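Local coordinates for protein glycosyl hydrolase family 88 (Pedobacter heparinus, PDB 3WIW) that hydrolyses unsaturated glucuronyl residues from heparin-derived fragments, working as an unsaturated glucuronyl hydrolase built on an alpha6/alpha6-barrel, at residues 85-90 with 128-133; 149-154 with 161-166; 279-284 with 292-297. All blocks are in the same frame, centred on the assembly; numbering follows the deposited sequence.

Interaction 1 of 3, residues 85-90 with 128-133; sequences GYELSG and AYRVTG
Glu87 and Arg130 form a salt bridge between the C-terminal ends of helices 77-89 and 117-132, two helices of the alpha6/alpha6-barrel that run roughly parallel here, their short axes crossing at 26° and 11.8 Å apart. Arg130 meets the carboxylate end-on with two nitrogens. Arg130 NH2 gives an almost straight bond of 2.8 Å to Glu87 OE1, and Arg130 NH1 one of 2.8 Å to Glu87 OE2 on its syn side, though tilted out of the carboxylate plane. Both oxygens lie in the guanidinium plane, yet the carboxylate is turned 38° against it, which puts NH2 above the carboxylate plane where it meets OE1. Arg130 leaves its helix with CG anti to the backbone N (chi1 178°) and then bends at chi3, bringing the guanidinium across to the neighbouring helix. Beside the ion pair, Val131 CG2 packs against Glu87 CD at 3.6 Å, while Val131 CG1 lies at the edge of the Tyr86 ring, 3.7 Å from Tyr86 CE2. The hydroxyl of Tyr86 bonds to Lys92. Glu87 OE1 also forms a salt bridge with Lys386. A glutamine at Glu87 would probably leave Arg130 and Lys386, already close together, without the negative charge that balances them. Shared by two cations, the carboxylate probably offsets their mutual repulsion at this surface site.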
ATOM      1  N   GLY A  85     -11.824  -0.338  -9.390  1.00 12.25           N
ATOM      2  CA  GLY A  85     -13.237  -0.636  -9.514  1.00 13.14           C
ATOM      3  C   GLY A  85     -13.645  -0.704 -10.977  1.00 13.64           C
ATOM      4  O   GLY A  85     -14.398  -1.587 -11.373  1.00 14.24           O
ATOM      5  N   TYR A  86     -13.112   0.207 -11.796  1.00 13.06           N
ATOM      6  CA  TYR A  86     -13.355   0.178 -13.232  1.00 14.80           C
ATOM      7  C   TYR A  86     -12.790  -1.092 -13.870  1.00 15.47           C
ATOM      8  O   TYR A  86     -13.457  -1.737 -14.680  1.00 16.26           O
ATOM      9  CB  TYR A  86     -12.749   1.418 -13.898  1.00 15.24           C
ATOM     10  CG  TYR A  86     -12.730   1.343 -15.405  1.00 15.70           C
ATOM     11  CD1 TYR A  86     -13.903   1.159 -16.128  1.00 17.47           C
ATOM     12  CD2 TYR A  86     -11.543   1.472 -16.109  1.00 17.24           C
ATOM     13  CE1 TYR A  86     -13.896   1.090 -17.516  1.00 18.44           C
ATOM     14  CE2 TYR A  86     -11.532   1.414 -17.480  1.00 19.25           C
ATOM     15  CZ  TYR A  86     -12.701   1.220 -18.186  1.00 19.74           C
ATOM     16  OH  TYR A  86     -12.656   1.164 -19.562  1.00 22.83           O
ATOM     17  N   GLU A  87     -11.569  -1.464 -13.498  1.00 13.96           N
ATOM     18  CA  GLU A  87     -10.963  -2.666 -14.071  1.00 14.62           C
ATOM     19  C   GLU A  87     -11.728  -3.938 -13.712  1.00 15.48           C
ATOM     20  O   GLU A  87     -11.891  -4.832 -14.545  1.00 17.57           O
ATOM     21  CB  GLU A  87      -9.502  -2.796 -13.649  1.00 13.79           C
ATOM     22  CG  GLU A  87      -8.623  -1.726 -14.231  1.00 15.05           C
ATOM     23  CD  GLU A  87      -7.176  -2.002 -13.936  1.00 14.63           C
ATOM     24  OE1 GLU A  87      -6.741  -1.704 -12.809  1.00 15.49           O
ATOM     25  OE2 GLU A  87      -6.474  -2.544 -14.821  1.00 17.21           O
ATOM     26  N   LEU A  88     -12.223  -4.023 -12.479  1.00 14.53           N
ATOM     27  CA  LEU A  88     -12.967  -5.192 -12.046  1.00 15.85           C
ATOM     28  C   LEU A  88     -14.290  -5.290 -12.783  1.00 17.48           C
ATOM     29  O   LEU A  88     -14.691  -6.369 -13.222  1.00 19.07           O
ATOM     30  CB  LEU A  88     -13.215  -5.133 -10.534  1.00 14.75           C
ATOM     31  CG  LEU A  88     -12.001  -5.379  -9.634  1.00 13.60           C
ATOM     32  CD1 LEU A  88     -12.244  -4.915  -8.213  1.00 14.84           C
ATOM     33  CD2 LEU A  88     -11.606  -6.852  -9.642  1.00 15.42           C
ATOM     34  N   SER A  89     -14.967  -4.158 -12.937  1.00 17.26           N
ATOM     35  CA  SER A  89     -16.377  -4.171 -13.332  1.00 18.68           C
ATOM     36  C   SER A  89     -16.638  -3.790 -14.783  1.00 18.85           C
ATOM     37  O   SER A  89     -17.693  -4.124 -15.324  1.00 20.62           O
ATOM     38  CB  SER A  89     -17.149  -3.198 -12.457  1.00 19.04           C
ATOM     39  OG  SER A  89     -16.754  -1.875 -12.776  1.00 18.88           O
ATOM     40  N   GLY A  90     -15.715  -3.068 -15.408  1.00 17.52           N
ATOM     41  CA  GLY A  90     -15.952  -2.531 -16.738  1.00 17.87           C
ATOM     42  C   GLY A  90     -16.908  -1.354 -16.756  1.00 19.73           C
ATOM     43  O   GLY A  90     -17.319  -0.891 -17.827  1.00 21.74           O
ATOM     44  N   ALA A 128      -4.014   5.519 -13.823  1.00 11.51           N
ATOM     45  CA  ALA A 128      -4.734   6.178 -14.897  1.00 12.18           C
ATOM     46  C   ALA A 128      -4.003   5.960 -16.225  1.00 12.20           C
ATOM     47  O   ALA A 128      -4.615   5.614 -17.236  1.00 13.45           O
ATOM     48  CB  ALA A 128      -4.816   7.659 -14.615  1.00 12.89           C
ATOM     49  N   TYR A 129      -2.692   6.174 -16.238  1.00 12.19           N
ATOM     50  CA  TYR A 129      -1.932   6.059 -17.472  1.00 14.02           C
ATOM     51  C   TYR A 129      -1.853   4.598 -17.926  1.00 14.09           C
ATOM     52  O   TYR A 129      -1.946   4.314 -19.127  1.00 15.39           O
ATOM     53  CB  TYR A 129      -0.540   6.648 -17.318  1.00 13.72           C
ATOM     54  CG  TYR A 129       0.177   6.751 -18.641  1.00 15.53           C
ATOM     55  CD1 TYR A 129      -0.312   7.580 -19.662  1.00 15.93           C
ATOM     56  CD2 TYR A 129       1.325   6.007 -18.889  1.00 16.94           C
ATOM     57  CE1 TYR A 129       0.332   7.679 -20.886  1.00 16.84           C
ATOM     58  CE2 TYR A 129       1.978   6.096 -20.118  1.00 18.13           C
ATOM     59  CZ  TYR A 129       1.464   6.938 -21.104  1.00 18.26           C
ATOM     60  OH  TYR A 129       2.075   7.069 -22.331  1.00 21.61           O
ATOM     61  N   ARG A 130      -1.720   3.676 -16.970  1.00 12.95           N
ATOM     62  CA  ARG A 130      -1.669   2.263 -17.314  1.00 13.00           C
ATOM     63  C   ARG A 130      -2.994   1.827 -17.953  1.00 13.53           C
ATOM     64  O   ARG A 130      -3.023   1.143 -18.987  1.00 15.56           O
ATOM     65  CB  ARG A 130      -1.370   1.425 -16.070  1.00 13.32           C
ATOM     66  CG  ARG A 130      -1.356  -0.074 -16.354  1.00 13.62           C
ATOM     67  CD  ARG A 130      -1.115  -0.892 -15.075  1.00 13.72           C
ATOM     68  NE  ARG A 130      -2.075  -0.533 -14.031  1.00 13.75           N
ATOM     69  CZ  ARG A 130      -3.312  -1.021 -13.958  1.00 13.70           C
ATOM     70  NH1 ARG A 130      -3.735  -1.918 -14.850  1.00 14.36           N
ATOM     71  NH2 ARG A 130      -4.124  -0.601 -13.000  1.00 13.66           N
ATOM     72  N   VAL A 131      -4.098   2.232 -17.340  1.00 12.59           N
ATOM     73  CA  VAL A 131      -5.410   1.799 -17.808  1.00 15.20           C
ATOM     74  C   VAL A 131      -5.785   2.424 -19.166  1.00 15.21           C
ATOM     75  O   VAL A 131      -6.296   1.733 -20.056  1.00 17.14           O
ATOM     76  CB  VAL A 131      -6.499   2.062 -16.737  1.00 14.24           C
ATOM     77  CG1 VAL A 131      -7.901   1.837 -17.313  1.00 16.12           C
ATOM     78  CG2 VAL A 131      -6.264   1.171 -15.492  1.00 14.80           C
ATOM     79  N   THR A 132      -5.508   3.718 -19.343  1.00 15.29           N
ATOM     80  CA  THR A 132      -6.042   4.464 -20.479  1.00 15.96           C
ATOM     81  C   THR A 132      -5.020   4.773 -21.572  1.00 16.64           C
ATOM     82  O   THR A 132      -5.407   5.015 -22.716  1.00 18.82           O
ATOM     83  CB  THR A 132      -6.638   5.807 -20.021  1.00 15.87           C
ATOM     84  OG1 THR A 132      -5.584   6.698 -19.629  1.00 15.26           O
ATOM     85  CG2 THR A 132      -7.652   5.624 -18.884  1.00 16.54           C
ATOM     86  N   GLY A 133      -3.735   4.819 -21.221  1.00 15.96           N
ATOM     87  CA  GLY A 133      -2.699   5.273 -22.145  1.00 16.73           C
ATOM     88  C   GLY A 133      -2.815   6.737 -22.551  1.00 17.35           C
ATOM     89  O   GLY A 133      -2.150   7.187 -23.480  1.00 18.70           O
TER

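Interaction 2 of 3, residues 149-154 with 161-166; sequences YARFNK and SWDFGH
Arg151, in the stretch that leads from helix 138-150 to strand 152-153, reaches across to Asp163 in the loop that follows strand 158-159. From CB, which points toward that loop, the chain starts with CG beside the backbone N (chi1 -61°), continues extended through CD, and bends at chi3 to present the guanidinium end-on. NE bonds to the backbone O of Arg160. At the tip, Arg151 NH1 donates to Asp163 OD2 at 3.0 Å, on the syn side but tilted out of the carboxylate plane, and also has a bond to Lys112 O. Arg151 NH2 donates to Asp163 OD1 at 2.8 Å, from above that plane. The two flat groups are turned 47° from each other, so the carboxylate oxygens sit at the guanidinium edge without the planes coinciding. Arg151 NH2 also comes 3.5 Å from Trp162 CA, lying close against the loop backbone. The Trp162 side chain, modelled in two conformers, points the other way, toward the region of Asp116 and Asp174, the predicted nucleophile and proton donor. One guanidinium thus combines a charged pair with bonds to backbone carbonyls of Arg160 and Lys112, tying the region around Arg151 to the segment that carries Trp162 beside the probable active site.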
ATOM      1  N   TYR A 149      13.122  10.975  -7.191  1.00 10.57           N
ATOM      2  CA  TYR A 149      14.511  10.606  -7.348  1.00 11.12           C
ATOM      3  C   TYR A 149      15.436  11.614  -6.667  1.00 11.34           C
ATOM      4  O   TYR A 149      16.466  11.234  -6.119  1.00 11.96           O
ATOM      5  CB  TYR A 149      14.864  10.526  -8.827  1.00 12.81           C
ATOM      6  CG  TYR A 149      16.341  10.429  -9.096  1.00 12.68           C
ATOM      7  CD1 TYR A 149      17.050   9.252  -8.832  1.00 12.57           C
ATOM      8  CD2 TYR A 149      17.035  11.515  -9.614  1.00 13.82           C
ATOM      9  CE1 TYR A 149      18.403   9.153  -9.087  1.00 13.93           C
ATOM     10  CE2 TYR A 149      18.375  11.437  -9.873  1.00 15.00           C
ATOM     11  CZ  TYR A 149      19.060  10.254  -9.618  1.00 14.73           C
ATOM     12  OH  TYR A 149      20.412  10.218  -9.914  1.00 16.15           O
ATOM     13  N   ALA A 150      15.068  12.894  -6.693  1.00 11.31           N
ATOM     14  CA  ALA A 150      15.885  13.941  -6.049  1.00 12.70           C
ATOM     15  C   ALA A 150      16.115  13.657  -4.562  1.00 12.53           C
ATOM     16  O   ALA A 150      17.094  14.122  -3.982  1.00 14.58           O
ATOM     17  CB  ALA A 150      15.272  15.325  -6.244  1.00 12.24           C
ATOM     18  N   ARG A 151      15.213  12.896  -3.947  1.00 11.80           N
ATOM     19  CA  ARG A 151      15.314  12.574  -2.525  1.00 11.16           C
ATOM     20  C   ARG A 151      16.285  11.416  -2.238  1.00 12.03           C
ATOM     21  O   ARG A 151      16.609  11.155  -1.075  1.00 13.03           O
ATOM     22  CB  ARG A 151      13.917  12.296  -1.963  1.00 10.84           C
ATOM     23  CG  ARG A 151      12.988  13.494  -2.087  1.00 10.86           C
ATOM     24  CD  ARG A 151      11.671  13.309  -1.319  1.00 11.14           C
ATOM     25  NE  ARG A 151      11.919  13.106   0.125  1.00 11.59           N
ATOM     26  CZ  ARG A 151      12.193  14.085   0.999  1.00 11.26           C
ATOM     27  NH1 ARG A 151      12.186  15.360   0.609  1.00 12.34           N
ATOM     28  NH2 ARG A 151      12.471  13.774   2.268  1.00 13.00           N
ATOM     29  N   PHE A 152      16.709  10.695  -3.275  1.00 12.10           N
ATOM     30  CA  PHE A 152      17.687   9.629  -3.088  1.00 12.47           C
ATOM     31  C   PHE A 152      19.054  10.243  -2.810  1.00 13.43           C
ATOM     32  O   PHE A 152      19.510  11.153  -3.520  1.00 14.33           O
ATOM     33  CB  PHE A 152      17.755   8.752  -4.339  1.00 12.91           C
ATOM     34  CG  PHE A 152      18.767   7.648  -4.269  1.00 12.01           C
ATOM     35  CD1 PHE A 152      18.486   6.461  -3.616  1.00 12.47           C
ATOM     36  CD2 PHE A 152      19.997   7.792  -4.881  1.00 12.69           C
ATOM     37  CE1 PHE A 152      19.430   5.441  -3.572  1.00 12.24           C
ATOM     38  CE2 PHE A 152      20.939   6.777  -4.865  1.00 13.36           C
ATOM     39  CZ  PHE A 152      20.660   5.596  -4.203  1.00 13.81           C
ATOM     40  N   ASN A 153      19.718   9.728  -1.785  1.00 12.94           N
ATOM     41  CA  ASN A 153      21.043  10.188  -1.425  1.00 13.91           C
ATOM     42  C   ASN A 153      22.028   9.070  -1.727  1.00 13.67           C
ATOM     43  O   ASN A 153      21.922   7.963  -1.167  1.00 13.77           O
ATOM     44  CB  ASN A 153      21.046  10.545   0.057  1.00 14.66           C
ATOM     45  CG  ASN A 153      22.401  10.964   0.558  1.00 17.35           C
ATOM     46  OD1 ASN A 153      23.379  10.213   0.467  1.00 17.36           O
ATOM     47  ND2 ASN A 153      22.482  12.181   1.083  1.00 20.82           N
ATOM     48  N   LYS A 154      22.949   9.365  -2.640  1.00 15.63           N
ATOM     49  CA  LYS A 154      23.892   8.399  -3.161  1.00 17.27           C
ATOM     50  C   LYS A 154      24.815   7.849  -2.061  1.00 18.29           C
ATOM     51  O   LYS A 154      25.194   6.683  -2.086  1.00 19.60           O
ATOM     52  CB  LYS A 154      24.683   9.087  -4.301  1.00 19.11           C
ATOM     53  CG  LYS A 154      25.640   8.250  -5.152  1.00 19.49           C
ATOM     54  CD  LYS A 154      26.107   9.079  -6.350  1.00 19.10           C
ATOM     55  CE  LYS A 154      26.882   8.245  -7.362  1.00 20.70           C
ATOM     56  NZ  LYS A 154      27.328   9.023  -8.548  1.00 21.87           N
ATOM     57  N   SER A 161      12.926   9.617   3.596  1.00 11.44           N
ATOM     58  CA  SER A 161      11.462   9.552   3.631  1.00 10.52           C
ATOM     59  C   SER A 161      10.829  10.908   3.921  1.00 11.40           C
ATOM     60  O   SER A 161       9.883  11.318   3.222  1.00 11.81           O
ATOM     61  CB  SER A 161      10.994   8.517   4.650  1.00 12.06           C
ATOM     62  OG  SER A 161      11.442   7.240   4.268  1.00 11.32           O
ATOM     63  N   TRP A 162      11.347  11.628   4.904  0.64 12.77           N
ATOM     64  CA  TRP A 162      10.774  12.934   5.206  0.64 14.46           C
ATOM     65  C   TRP A 162      11.791  13.890   5.757  0.64 14.80           C
ATOM     66  O   TRP A 162      12.903  13.499   6.120  0.64 13.45           O
ATOM     67  CB  TRP A 162       9.587  12.822   6.150  0.64 14.72           C
ATOM     68  CG  TRP A 162       9.939  12.300   7.519  0.64 16.07           C
ATOM     69  CD1 TRP A 162      10.837  12.836   8.405  0.64 17.59           C
ATOM     70  CD2 TRP A 162       9.351  11.172   8.180  0.64 19.05           C
ATOM     71  NE1 TRP A 162      10.862  12.091   9.558  0.64 18.24           N
ATOM     72  CE2 TRP A 162       9.960  11.064   9.446  0.64 19.57           C
ATOM     73  CE3 TRP A 162       8.378  10.233   7.816  0.64 20.13           C
ATOM     74  CZ2 TRP A 162       9.619  10.060  10.357  0.64 21.01           C
ATOM     75  CZ3 TRP A 162       8.039   9.239   8.717  0.64 21.21           C
ATOM     76  CH2 TRP A 162       8.661   9.156   9.974  0.64 20.84           C
ATOM     77  N   ASP A 163      11.378  15.148   5.829  1.00 16.57           N
ATOM     78  CA  ASP A 163      12.284  16.258   6.121  1.00 19.43           C
ATOM     79  C   ASP A 163      12.062  16.884   7.485  1.00 22.30           C
ATOM     80  O   ASP A 163      12.856  17.721   7.922  1.00 23.99           O
ATOM     81  CB  ASP A 163      12.139  17.341   5.058  1.00 21.02           C
ATOM     82  CG  ASP A 163      12.623  16.880   3.714  1.00 22.43           C
ATOM     83  OD1 ASP A 163      13.446  15.937   3.678  1.00 22.60           O
ATOM     84  OD2 ASP A 163      12.184  17.459   2.705  1.00 23.69           O
ATOM     85  N   PHE A 164      10.978  16.495   8.146  1.00 23.43           N
ATOM     86  CA  PHE A 164      10.635  17.073   9.445  1.00 25.66           C
ATOM     87  C   PHE A 164      11.304  16.312  10.576  1.00 26.97           C
ATOM     88  O   PHE A 164      11.839  15.214  10.374  1.00 27.03           O
ATOM     89  CB  PHE A 164       9.114  17.114   9.649  1.00 26.92           C
ATOM     90  CG  PHE A 164       8.455  15.764   9.591  1.00 27.34           C
ATOM     91  CD1 PHE A 164       8.434  14.930  10.700  1.00 27.80           C
ATOM     92  CD2 PHE A 164       7.868  15.326   8.416  1.00 26.96           C
ATOM     93  CE1 PHE A 164       7.829  13.686  10.643  1.00 27.73           C
ATOM     94  CE2 PHE A 164       7.254  14.089   8.353  1.00 27.17           C
ATOM     95  CZ  PHE A 164       7.240  13.263   9.466  1.00 27.12           C
ATOM     96  N   GLY A 165      11.281  16.905  11.764  1.00 28.78           N
ATOM     97  CA  GLY A 165      11.734  16.219  12.957  1.00 30.06           C
ATOM     98  C   GLY A 165      13.241  16.242  13.126  1.00 30.94           C
ATOM     99  O   GLY A 165      13.956  16.886  12.356  1.00 31.19           O
ATOM    100  N   HIS A 166      13.718  15.515  14.128  1.00 31.07           N
ATOM    101  CA  HIS A 166      15.107  15.600  14.557  1.00 31.28           C
ATOM    102  C   HIS A 166      16.074  14.721  13.765  1.00 30.31           C
ATOM    103  O   HIS A 166      17.286  14.954  13.806  1.00 30.70           O
ATOM    104  CB  HIS A 166      15.210  15.207  16.024  1.00 32.52           C
ATOM    105  CG  HIS A 166      14.914  13.763  16.264  1.00 34.30           C
ATOM    106  ND1 HIS A 166      13.634  13.291  16.465  1.00 35.29           N
ATOM    107  CD2 HIS A 166      15.723  12.677  16.285  1.00 35.34           C
ATOM    108  CE1 HIS A 166      13.671  11.981  16.630  1.00 35.61           C
ATOM    109  NE2 HIS A 166      14.925  11.582  16.519  1.00 35.76           N
TER

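Interaction 3 of 3, residues 279-284 with 292-297; sequences MNHPAM and WDFDVH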
ATOM      1  N   MET A 279       3.287 -15.520   8.115  1.00 11.64           N
ATOM      2  CA  MET A 279       2.288 -16.580   8.038  1.00 12.90           C
ATOM      3  C   MET A 279       2.363 -17.536   9.226  1.00 14.04           C
ATOM      4  O   MET A 279       1.350 -18.054   9.685  1.00 16.59           O
ATOM      5  CB  MET A 279       2.444 -17.358   6.731  1.00 13.12           C
ATOM      6  CG  MET A 279       2.066 -16.524   5.502  1.00 13.73           C
ATOM      7  SD  MET A 279       2.589 -17.269   3.940  1.00 15.74           S
ATOM      8  CE  MET A 279       1.626 -18.770   3.935  1.00 17.12           C
ATOM      9  N   ASN A 280       3.571 -17.764   9.722  1.00 14.73           N
ATOM     10  CA  ASN A 280       3.779 -18.714  10.807  1.00 15.95           C
ATOM     11  C   ASN A 280       3.825 -18.048  12.172  1.00 14.26           C
ATOM     12  O   ASN A 280       4.104 -18.686  13.178  1.00 14.76           O
ATOM     13  CB  ASN A 280       5.076 -19.480  10.583  1.00 19.28           C
ATOM     14  CG  ASN A 280       5.070 -20.251   9.292  1.00 24.23           C
ATOM     15  OD1 ASN A 280       4.031 -20.755   8.863  1.00 27.98           O
ATOM     16  ND2 ASN A 280       6.229 -20.344   8.658  1.00 26.94           N
ATOM     17  N   HIS A 281       3.564 -16.753  12.211  1.00 12.97           N
ATOM     18  CA  HIS A 281       3.741 -16.032  13.459  1.00 12.37           C
ATOM     19  C   HIS A 281       2.781 -16.547  14.526  1.00 12.63           C
ATOM     20  O   HIS A 281       1.599 -16.770  14.247  1.00 12.72           O
ATOM     21  CB  HIS A 281       3.486 -14.548  13.239  1.00 12.53           C
ATOM     22  CG  HIS A 281       4.119 -13.690  14.278  1.00 12.73           C
ATOM     23  ND1 HIS A 281       3.634 -13.600  15.566  1.00 13.08           N
ATOM     24  CD2 HIS A 281       5.245 -12.949  14.242  1.00 13.49           C
ATOM     25  CE1 HIS A 281       4.413 -12.792  16.264  1.00 12.89           C
ATOM     26  NE2 HIS A 281       5.401 -12.390  15.487  1.00 13.84           N
ATOM     27  N   PRO A 282       3.277 -16.726  15.767  1.00 13.04           N
ATOM     28  CA  PRO A 282       2.427 -17.205  16.864  1.00 13.54           C
ATOM     29  C   PRO A 282       1.241 -16.253  17.108  1.00 13.91           C
ATOM     30  O   PRO A 282       0.181 -16.674  17.562  1.00 15.43           O
ATOM     31  CB  PRO A 282       3.394 -17.220  18.062  1.00 16.38           C
ATOM     32  CG  PRO A 282       4.746 -17.435  17.431  1.00 18.10           C
ATOM     33  CD  PRO A 282       4.695 -16.631  16.171  1.00 15.23           C
ATOM     34  N   ALA A 283       1.416 -14.978  16.793  1.00 12.13           N
ATOM     35  CA  ALA A 283       0.354 -13.998  17.019  1.00 12.05           C
ATOM     36  C   ALA A 283      -0.529 -13.743  15.800  1.00 12.16           C
ATOM     37  O   ALA A 283      -1.370 -12.848  15.830  1.00 12.61           O
ATOM     38  CB  ALA A 283       0.937 -12.691  17.541  1.00 13.44           C
ATOM     39  N   MET A 284      -0.327 -14.496  14.718  1.00 11.36           N
ATOM     40  CA  MET A 284      -1.216 -14.377  13.561  1.00 11.21           C
ATOM     41  C   MET A 284      -2.566 -14.984  13.965  1.00 11.63           C
ATOM     42  O   MET A 284      -2.635 -16.170  14.344  1.00 13.65           O
ATOM     43  CB  MET A 284      -0.643 -15.121  12.367  1.00 13.19           C
ATOM     44  CG  MET A 284      -1.606 -15.164  11.193  1.00 13.75           C
ATOM     45  SD  MET A 284      -2.065 -13.560  10.486  1.00 15.17           S
ATOM     46  CE  MET A 284      -0.548 -13.093   9.721  1.00 15.00           C
ATOM     47  N   TRP A 292      -2.774  -5.122  15.259  1.00  9.00           N
ATOM     48  CA  TRP A 292      -2.150  -3.928  14.706  1.00  8.46           C
ATOM     49  C   TRP A 292      -0.617  -3.955  14.863  1.00  8.34           C
ATOM     50  O   TRP A 292       0.115  -3.368  14.060  1.00  8.37           O
ATOM     51  CB  TRP A 292      -2.763  -2.671  15.339  1.00  8.93           C
ATOM     52  CG  TRP A 292      -2.364  -2.511  16.766  1.00  7.87           C
ATOM     53  CD1 TRP A 292      -2.940  -3.124  17.860  1.00  8.26           C
ATOM     54  CD2 TRP A 292      -1.282  -1.731  17.273  1.00  8.52           C
ATOM     55  NE1 TRP A 292      -2.245  -2.776  19.010  1.00 10.28           N
ATOM     56  CE2 TRP A 292      -1.226  -1.917  18.670  1.00  9.53           C
ATOM     57  CE3 TRP A 292      -0.333  -0.897  16.666  1.00  8.34           C
ATOM     58  CZ2 TRP A 292      -0.272  -1.263  19.475  1.00  9.94           C
ATOM     59  CZ3 TRP A 292       0.618  -0.250  17.467  1.00  9.32           C
ATOM     60  CH2 TRP A 292       0.642  -0.451  18.850  1.00 10.34           C
ATOM     61  N   ASP A 293      -0.126  -4.649  15.886  1.00  8.20           N
ATOM     62  CA  ASP A 293       1.291  -4.912  16.069  1.00  8.21           C
ATOM     63  C   ASP A 293       1.387  -6.357  16.542  1.00  8.59           C
ATOM     64  O   ASP A 293       0.649  -6.780  17.451  1.00  9.32           O
ATOM     65  CB  ASP A 293       1.910  -3.937  17.085  1.00  8.73           C
ATOM     66  CG  ASP A 293       3.433  -4.055  17.181  1.00  9.13           C
ATOM     67  OD1 ASP A 293       3.948  -5.130  17.580  1.00 10.58           O
ATOM     68  OD2 ASP A 293       4.141  -3.059  16.876  1.00  9.15           O
ATOM     69  N   PHE A 294       2.285  -7.133  15.929  1.00  9.78           N
ATOM     70  CA  PHE A 294       2.375  -8.560  16.227  1.00 10.98           C
ATOM     71  C   PHE A 294       2.843  -8.855  17.653  1.00 11.16           C
ATOM     72  O   PHE A 294       2.674  -9.979  18.129  1.00 12.25           O
ATOM     73  CB  PHE A 294       3.340  -9.265  15.262  1.00 10.89           C
ATOM     74  CG  PHE A 294       2.762  -9.534  13.879  1.00 12.35           C
ATOM     75  CD1 PHE A 294       2.715  -8.562  12.889  1.00 13.44           C
ATOM     76  CD2 PHE A 294       2.291 -10.801  13.564  1.00 12.63           C
ATOM     77  CE1 PHE A 294       2.191  -8.851  11.626  1.00 13.17           C
ATOM     78  CE2 PHE A 294       1.762 -11.091  12.305  1.00 13.68           C
ATOM     79  CZ  PHE A 294       1.710 -10.107  11.339  1.00 12.85           C
ATOM     80  N   ASP A 295       3.417  -7.858  18.339  1.00 10.34           N
ATOM     81  CA  ASP A 295       4.055  -8.103  19.631  1.00 11.13           C
ATOM     82  C   ASP A 295       3.242  -7.687  20.845  1.00 11.11           C
ATOM     83  O   ASP A 295       3.734  -7.758  21.974  1.00 12.11           O
ATOM     84  CB  ASP A 295       5.466  -7.522  19.656  1.00 12.11           C
ATOM     85  CG  ASP A 295       6.365  -8.205  18.650  1.00 14.10           C
ATOM     86  OD1 ASP A 295       6.180  -9.405  18.382  1.00 18.79           O
ATOM     87  OD2 ASP A 295       7.226  -7.551  18.082  1.00 16.42           O
ATOM     88  N   VAL A 296       2.012  -7.235  20.638  1.00 10.83           N
ATOM     89  CA  VAL A 296       1.163  -6.892  21.765  1.00 10.77           C
ATOM     90  C   VAL A 296       0.920  -8.091  22.677  1.00 12.30           C
ATOM     91  O   VAL A 296       0.919  -9.238  22.251  1.00 13.82           O
ATOM     92  CB  VAL A 296      -0.186  -6.304  21.330  1.00 12.50           C
ATOM     93  CG1 VAL A 296       0.034  -5.001  20.562  1.00 13.40           C
ATOM     94  CG2 VAL A 296      -1.005  -7.304  20.507  1.00 12.86           C
ATOM     95  N   HIS A 297       0.697  -7.821  23.951  1.00 12.43           N
ATOM     96  CA  HIS A 297       0.502  -8.915  24.883  1.00 13.96           C
ATOM     97  C   HIS A 297      -0.948  -9.431  24.866  1.00 14.32           C
ATOM     98  O   HIS A 297      -1.208 -10.571  25.236  1.00 16.19           O
ATOM     99  CB  HIS A 297       0.859  -8.458  26.288  1.00 15.55           C
ATOM    100  CG  HIS A 297      -0.194  -7.601  26.890  1.00 16.13           C
ATOM    101  ND1 HIS A 297      -0.404  -6.301  26.487  1.00 16.94           N
ATOM    102  CD2 HIS A 297      -1.168  -7.882  27.787  1.00 16.11           C
ATOM    103  CE1 HIS A 297      -1.431  -5.802  27.148  1.00 17.24           C
ATOM    104  NE2 HIS A 297      -1.915  -6.740  27.942  1.00 16.99           N
TER
HETATM  105  O   HOH W   1       7.454 -10.934  16.733  1.00 19.66           O
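His281 and Phe294 meet edge-to-face where two type I beta turns, His281 to Met284 and Asp293 to Val296, pack together in the long connection between helices 265-279 and 306-322 of the barrel. In the aromatic pair, the Phe294 edge is directed at the histidine face, with ring centroids 4.8 Å apart and planes at 52°. Phe294 CD2 leads, sitting over the centre of the imidazole, 3.5 Å from His281 CG. A CH-pi contact joins it on the same ring, Phe294 CB lying over the face. Apolar packing comes from the folded Met284 chain, which is bent at chi2 and chi3 and brings Met284 CE to the edge of the Phe294 ring, 4.0 Å from Phe294 CE2. Outside the two segments, Phe294 also touches Ala245 and Gln248 of helix 245-262. Side-chain hydrogen bonds brace the turns: Ala283 N donates to His281 ND1 in the imidazole plane at 2.9 Å, fixing the ring's rotation, and Asp295 N donates to Asp293 OD1 on its anti lone pair, an Asx turn. Asp293 OD2 is bound in turn by Ser242 and the backbone N of Leu238. A water bridges the two segments, 2.8 Å from His281 NE2 and donating to Asp295 OD1 at 2.6 Å.

The three contacts follow one another along the chain without interleaving, all within the region that belongs to glycosyl hydrolase family 88. Interaction 1 joins helices 77-89 and 117-132, and helix 138-150, which leads into interaction 2, is the next helix after 117-132. Their centres are 32 Å apart. Interaction 3 lies in the connection after helix 265-279. Its centre is 36 Å from that of interaction 1, across the chain's centre from it; interactions 2 and 3 are 31 Å apart between centres. None touches another, the nearest atoms of 2 and 3 being about 14 Å apart. Interactions 2 and 3 lie in loops near predicted catalytic or substrate-binding residues, while interaction 1 joins helix ends away from those sites.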